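Local atomic coordinates of malonyl CoA-acyl carrier protein transacylase (Burkholderia pseudomallei, PDB entry 3G87), a protein that probably catalyses transfer of the malonyl group from malonyl-CoA to holo-acyl carrier protein, releasing free CoA. Residues A131-S136 and P160-I165; V150-A155 and A169-R174. All blocks are in the same frame, centred on the assembly; numbering follows the deposited sequence.

Overall arrangement
Both interactions belong to the smaller part of the acyltransferase fold, an antiparallel four-stranded sheet with helices packed against it, and their centres lie about 14 Å apart. Interaction 1, within the sheet, is partly buried: backbone hydrogen bonds join two neighbouring strands, aliphatic side chains pack beneath helix 137-146, and the contact runs out to an exposed Asn134. Interaction 2 is mostly buried although it sits at the sheet's margin, with Val150 exposed; there the turn leading into strand 153-159 meets helix 169-175 through a buried glutamate carboxylate. Strand 162-168 connects them: Val164 O probably accepts a hydrogen bond from Ala155 N, and Ile165 packs on Ile172.

Interaction 1 of 2, residues A131-S136 and P160-I165; sequences AIVNAS and PSQLVI
Ile132 and Leu163 form an antiparallel hydrogen-bonded pair, giving and taking one backbone bond each. The bond from Ile132 N to Leu163 O is short, 2.7 Å, and its donor lies almost in line with the carbonyl; the return bond from Leu163 N to Ile132 O measures 3.1 Å and stays in the carbonyl plane. Beyond the strand end, Asn134 N donates to Ser161 O at 2.8 Å, the donor tilted 23° out of that carbonyl's plane. Weaker CA-H...O contacts lie between these bonds, such as Val133 CA to Ser161 O at 3.3 Å.

Side-chain packing is concentrated on the face carrying Ile132 and Leu163. The CD1 methyls of Ile132 and Ile165 meet at 3.7 Å, their side chains crossing at a slant; Ile165 extends CD1 that far because its outer torsion is fully stretched (chi2 -176°). On the same face Leu163 leans CD1 back toward the start of its strand, where the methyl rests in van der Waals contact against the carbonyl oxygen of Ala135, CD1 to O 3.4 Å. Ile140 of helix 137-146 touches all four of these residues, closing this face into the core. On the face of Ala131 and Val133, contact is looser, with Ala131 CB 4.4 Å from Val164 CG2.

Where the two strands end, the amide nitrogen ND2 of Asn134 lies 3.6 Å from Ser161 CB, while Ser136 OG caps Gln139 N to start helix 137-146. The whole is an antiparallel strand pair at the centre of the small subdomain's four-stranded sheet, the ferredoxin-like part of the malonyl transferase fold.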
loop_
_atom_site.group_PDB
_atom_site.type_symbol
_atom_site.label_atom_id
_atom_site.label_comp_id
_atom_site.label_asym_id
_atom_site.label_seq_id
_atom_site.Cartn_x
_atom_site.Cartn_y
_atom_site.Cartn_z
ATOM N N ALA A 131 -6.069 -10.565 8.331
ATOM C CA ALA A 131 -4.679 -10.536 8.623
ATOM C C ALA A 131 -4.449 -11.651 9.614
ATOM O O ALA A 131 -5.265 -11.839 10.562
ATOM C CB ALA A 131 -4.298 -9.188 9.234
ATOM N N ILE A 132 -3.365 -12.390 9.401
ATOM C CA ILE A 132 -3.030 -13.524 10.262
ATOM C C ILE A 132 -1.748 -13.201 10.985
ATOM O O ILE A 132 -0.792 -12.717 10.380
ATOM C CB ILE A 132 -2.849 -14.832 9.464
ATOM C CG1 ILE A 132 -3.972 -15.050 8.428
ATOM C CG2 ILE A 132 -2.670 -16.036 10.387
ATOM C CD1 ILE A 132 -5.352 -14.921 8.945
ATOM N N VAL A 133 -1.728 -13.442 12.287
ATOM C CA VAL A 133 -0.544 -13.164 13.090
ATOM C C VAL A 133 -0.027 -14.471 13.691
ATOM O O VAL A 133 -0.805 -15.270 14.213
ATOM C CB VAL A 133 -0.817 -12.005 14.137
ATOM C CG1 VAL A 133 -1.994 -12.340 15.067
ATOM C CG2 VAL A 133 0.408 -11.686 14.954
ATOM N N ASN A 134 1.276 -14.704 13.535
ATOM C CA ASN A 134 2.036 -15.810 14.185
ATOM C C ASN A 134 1.951 -17.200 13.541
ATOM O O ASN A 134 2.208 -18.233 14.179
ATOM C CB ASN A 134 1.836 -15.855 15.710
ATOM C CG ASN A 134 2.396 -14.636 16.393
ATOM O OD1 ASN A 134 1.704 -13.980 17.190
ATOM N ND2 ASN A 134 3.651 -14.305 16.079
ATOM N N ALA A 135 1.627 -17.193 12.249
ATOM C CA ALA A 135 1.808 -18.352 11.402
ATOM C C ALA A 135 2.779 -17.973 10.274
ATOM O O ALA A 135 2.798 -16.830 9.801
ATOM C CB ALA A 135 0.453 -18.832 10.854
ATOM N N SER A 136 3.556 -18.927 9.846
ATOM C CA SER A 136 4.397 -18.727 8.719
ATOM C C SER A 136 3.585 -18.920 7.468
ATOM O O SER A 136 2.482 -19.317 7.541
ATOM C CB SER A 136 5.542 -19.689 8.765
ATOM O OG SER A 136 5.083 -20.943 8.502
ATOM N N PRO A 160 7.565 -11.650 8.849
ATOM C CA PRO A 160 7.518 -13.096 8.902
ATOM C C PRO A 160 6.381 -13.711 9.690
ATOM O O PRO A 160 5.994 -14.820 9.395
ATOM C CB PRO A 160 8.865 -13.445 9.445
ATOM C CG PRO A 160 9.689 -12.351 8.979
ATOM C CD PRO A 160 8.905 -11.171 9.166
ATOM N N SER A 161 5.820 -12.972 10.618
ATOM C CA SER A 161 4.701 -13.418 11.405
ATOM C C SER A 161 3.428 -12.679 11.122
ATOM O O SER A 161 2.511 -12.775 11.881
ATOM C CB SER A 161 5.005 -13.260 12.860
ATOM O OG SER A 161 5.430 -11.953 13.115
ATOM N N GLN A 162 3.376 -11.948 10.028
ATOM C CA GLN A 162 2.212 -11.163 9.702
ATOM C C GLN A 162 1.903 -11.118 8.244
ATOM O O GLN A 162 2.600 -10.539 7.497
ATOM C CB GLN A 162 2.324 -9.765 10.262
ATOM C CG GLN A 162 2.574 -9.715 11.736
ATOM C CD GLN A 162 3.032 -8.380 12.182
ATOM O OE1 GLN A 162 4.128 -8.231 12.644
ATOM N NE2 GLN A 162 2.205 -7.398 12.001
ATOM N N LEU A 163 0.827 -11.762 7.865
ATOM C CA LEU A 163 0.477 -11.952 6.490
ATOM C C LEU A 163 -0.988 -11.751 6.385
ATOM O O LEU A 163 -1.676 -11.909 7.336
ATOM C CB LEU A 163 0.858 -13.346 6.003
ATOM C CG LEU A 163 2.303 -13.814 6.132
ATOM C CD1 LEU A 163 2.603 -14.569 7.317
ATOM C CD2 LEU A 163 2.913 -14.462 4.963
ATOM N N VAL A 164 -1.430 -11.373 5.199
ATOM C CA VAL A 164 -2.815 -11.169 4.872
ATOM C C VAL A 164 -3.283 -12.097 3.782
ATOM O O VAL A 164 -2.653 -12.283 2.810
ATOM C CB VAL A 164 -3.099 -9.708 4.457
ATOM C CG1 VAL A 164 -4.533 -9.422 4.412
ATOM C CG2 VAL A 164 -2.428 -8.794 5.307
ATOM N N ILE A 165 -4.439 -12.661 3.989
ATOM C CA ILE A 165 -5.061 -13.522 3.049
ATOM C C ILE A 165 -6.235 -12.860 2.436
ATOM O O ILE A 165 -6.803 -11.980 2.981
ATOM C CB ILE A 165 -5.560 -14.834 3.689
ATOM C CG1 ILE A 165 -6.399 -14.544 4.899
ATOM C CG2 ILE A 165 -4.431 -15.767 4.016
ATOM C CD1 ILE A 165 -6.825 -15.718 5.591
#

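Interaction 2 of 2, residues V150-A155 and A169-R174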
loop_
_atom_site.group_PDB
_atom_site.type_symbol
_atom_site.label_atom_id
_atom_site.label_comp_id
_atom_site.label_asym_id
_atom_site.label_seq_id
_atom_site.Cartn_x
_atom_site.Cartn_y
_atom_site.Cartn_z
ATOM N N VAL A 150 -9.848 -23.168 -1.361
ATOM C CA VAL A 150 -9.153 -23.293 -2.618
ATOM C C VAL A 150 -8.865 -21.990 -3.345
ATOM O O VAL A 150 -7.948 -21.916 -4.080
ATOM C CB VAL A 150 -9.860 -24.288 -3.562
ATOM C CG1 VAL A 150 -9.913 -25.604 -2.927
ATOM C CG2 VAL A 150 -11.241 -23.814 -3.921
ATOM N N ASP A 151 -9.653 -20.976 -3.107
ATOM C CA ASP A 151 -9.516 -19.725 -3.785
ATOM C C ASP A 151 -8.954 -18.650 -2.900
ATOM O O ASP A 151 -9.024 -17.522 -3.204
ATOM C CB ASP A 151 -10.864 -19.319 -4.329
ATOM C CG ASP A 151 -11.295 -20.167 -5.472
ATOM O OD1 ASP A 151 -10.466 -20.479 -6.273
ATOM O OD2 ASP A 151 -12.459 -20.516 -5.575
ATOM N N THR A 152 -8.366 -19.053 -1.806
ATOM C CA THR A 152 -7.800 -18.167 -0.849
ATOM C C THR A 152 -6.300 -18.276 -0.890
ATOM O O THR A 152 -5.797 -19.344 -0.872
ATOM C CB THR A 152 -8.332 -18.480 0.548
ATOM O OG1 THR A 152 -9.721 -18.337 0.543
ATOM C CG2 THR A 152 -7.781 -17.571 1.570
ATOM N N ALA A 153 -5.611 -17.144 -0.946
ATOM C CA ALA A 153 -4.140 -17.106 -0.966
ATOM C C ALA A 153 -3.518 -15.955 -0.153
ATOM O O ALA A 153 -4.219 -15.085 0.373
ATOM C CB ALA A 153 -3.670 -17.033 -2.454
ATOM N N ILE A 154 -2.191 -15.910 -0.075
ATOM C CA ILE A 154 -1.564 -14.804 0.564
ATOM C C ILE A 154 -1.625 -13.552 -0.344
ATOM O O ILE A 154 -1.237 -13.591 -1.536
ATOM C CB ILE A 154 -0.107 -15.091 0.898
ATOM C CG1 ILE A 154 0.047 -16.482 1.513
ATOM C CG2 ILE A 154 0.480 -13.937 1.746
ATOM C CD1 ILE A 154 -0.323 -16.593 2.941
ATOM N N ALA A 155 -2.068 -12.452 0.251
ATOM C CA ALA A 155 -2.186 -11.197 -0.469
ATOM C C ALA A 155 -1.131 -10.157 -0.087
ATOM O O ALA A 155 -0.728 -9.359 -0.940
ATOM C CB ALA A 155 -3.591 -10.611 -0.250
ATOM N N ALA A 169 -15.467 -14.325 0.326
ATOM C CA ALA A 169 -15.933 -13.955 1.651
ATOM C C ALA A 169 -16.193 -15.131 2.591
ATOM O O ALA A 169 -15.782 -15.119 3.756
ATOM C CB ALA A 169 -17.201 -13.064 1.518
ATOM N N HIS A 170 -16.871 -16.156 2.093
ATOM C CA HIS A 170 -17.194 -17.320 2.931
ATOM C C HIS A 170 -15.959 -18.120 3.365
ATOM O O HIS A 170 -15.904 -18.603 4.514
ATOM C CB HIS A 170 -18.265 -18.172 2.254
ATOM C CG HIS A 170 -17.793 -18.906 1.037
ATOM N ND1 HIS A 170 -17.306 -20.200 1.092
ATOM C CD2 HIS A 170 -17.786 -18.554 -0.276
ATOM C CE1 HIS A 170 -16.983 -20.599 -0.130
ATOM N NE2 HIS A 170 -17.258 -19.616 -0.978
ATOM N N GLU A 171 -14.943 -18.162 2.500
ATOM C CA GLU A 171 -13.682 -18.858 2.776
ATOM C C GLU A 171 -12.953 -18.076 3.789
ATOM O O GLU A 171 -12.473 -18.613 4.813
ATOM C CB GLU A 171 -12.844 -19.028 1.525
ATOM C CG GLU A 171 -13.421 -20.094 0.575
ATOM C CD GLU A 171 -12.461 -20.588 -0.534
ATOM O OE1 GLU A 171 -11.291 -20.138 -0.639
ATOM O OE2 GLU A 171 -12.893 -21.455 -1.336
ATOM N N ILE A 172 -12.899 -16.772 3.574
ATOM C CA ILE A 172 -12.244 -15.950 4.564
ATOM C C ILE A 172 -12.985 -16.127 5.912
ATOM O O ILE A 172 -12.344 -16.192 6.969
ATOM C CB ILE A 172 -12.143 -14.473 4.134
ATOM C CG1 ILE A 172 -11.105 -14.292 2.985
ATOM C CG2 ILE A 172 -11.843 -13.615 5.328
ATOM C CD1 ILE A 172 -9.574 -14.400 3.359
ATOM N N ALA A 173 -14.301 -16.208 5.887
ATOM C CA ALA A 173 -15.128 -16.405 7.047
ATOM C C ALA A 173 -14.822 -17.728 7.758
ATOM O O ALA A 173 -14.567 -17.765 8.918
ATOM C CB ALA A 173 -16.555 -16.345 6.633
ATOM N N ARG A 174 -14.782 -18.819 7.003
ATOM C CA ARG A 174 -14.374 -20.107 7.553
ATOM C C ARG A 174 -12.968 -20.200 8.069
ATOM O O ARG A 174 -12.728 -20.991 8.893
ATOM C CB ARG A 174 -14.658 -21.246 6.608
ATOM C CG ARG A 174 -15.791 -20.975 5.786
ATOM C CD ARG A 174 -16.700 -22.086 5.552
ATOM N NE ARG A 174 -17.561 -21.690 4.456
ATOM C CZ ARG A 174 -18.793 -22.109 4.197
ATOM N NH1 ARG A 174 -19.419 -22.979 4.951
ATOM N NH2 ARG A 174 -19.386 -21.605 3.138
#
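Glu171 OE1 is gripped by two donors from the turn that precedes strand 153-159. Thr152 OG1 donates to OE1 at 2.7 Å and meets the anti lone pair of that oxygen, the one pointing away from OE2. The backbone N of Asp151 reaches the syn lone pair of the same OE1 at 3.1 Å, along a less straight path with an N-H...O angle of 143°. With both lone pairs engaged, the carboxylate's rotation is well constrained, and the two donors probably help to stabilise a negative charge on this buried acid. Its second oxygen, OE2, lies toward the start of the turn, 3.9 Å from Val150 CG2.

The glutamate gets there by an extended chain beyond CG (chi2 -165°), which carries the carboxylate from the helix to the turn. Thr152 runs past it in the opposite direction, and its OG1 is 3.3 Å from Glu171 CB, so the hydroxyl lies alongside the start of the glutamate chain as well as bonding to its end. Asp151 OD2 stands 4.4 Å from Glu171 OE2, a like-charge approach that is probably eased by the salt bridge from Asp151 OD1 to Lys198.

The threonine's other branch adds a smaller apolar contact. With chi1 at -60°, Thr152 turns OG1 to the glutamate and CG2 to Ile172, whose CD1 lies 4.1 Å from that methyl, the two side chains crossing at an angle. Leu144 and Pro168 also touch Thr152, while Ile172 packs onto Ala128 and Ala130 of strand 127-133. Together these contacts tie the first turn of helix 169-175 to the loop entering edge strand 153-159, a helix-to-sheet junction of the small, ferredoxin-like subdomain in the acyltransferase fold.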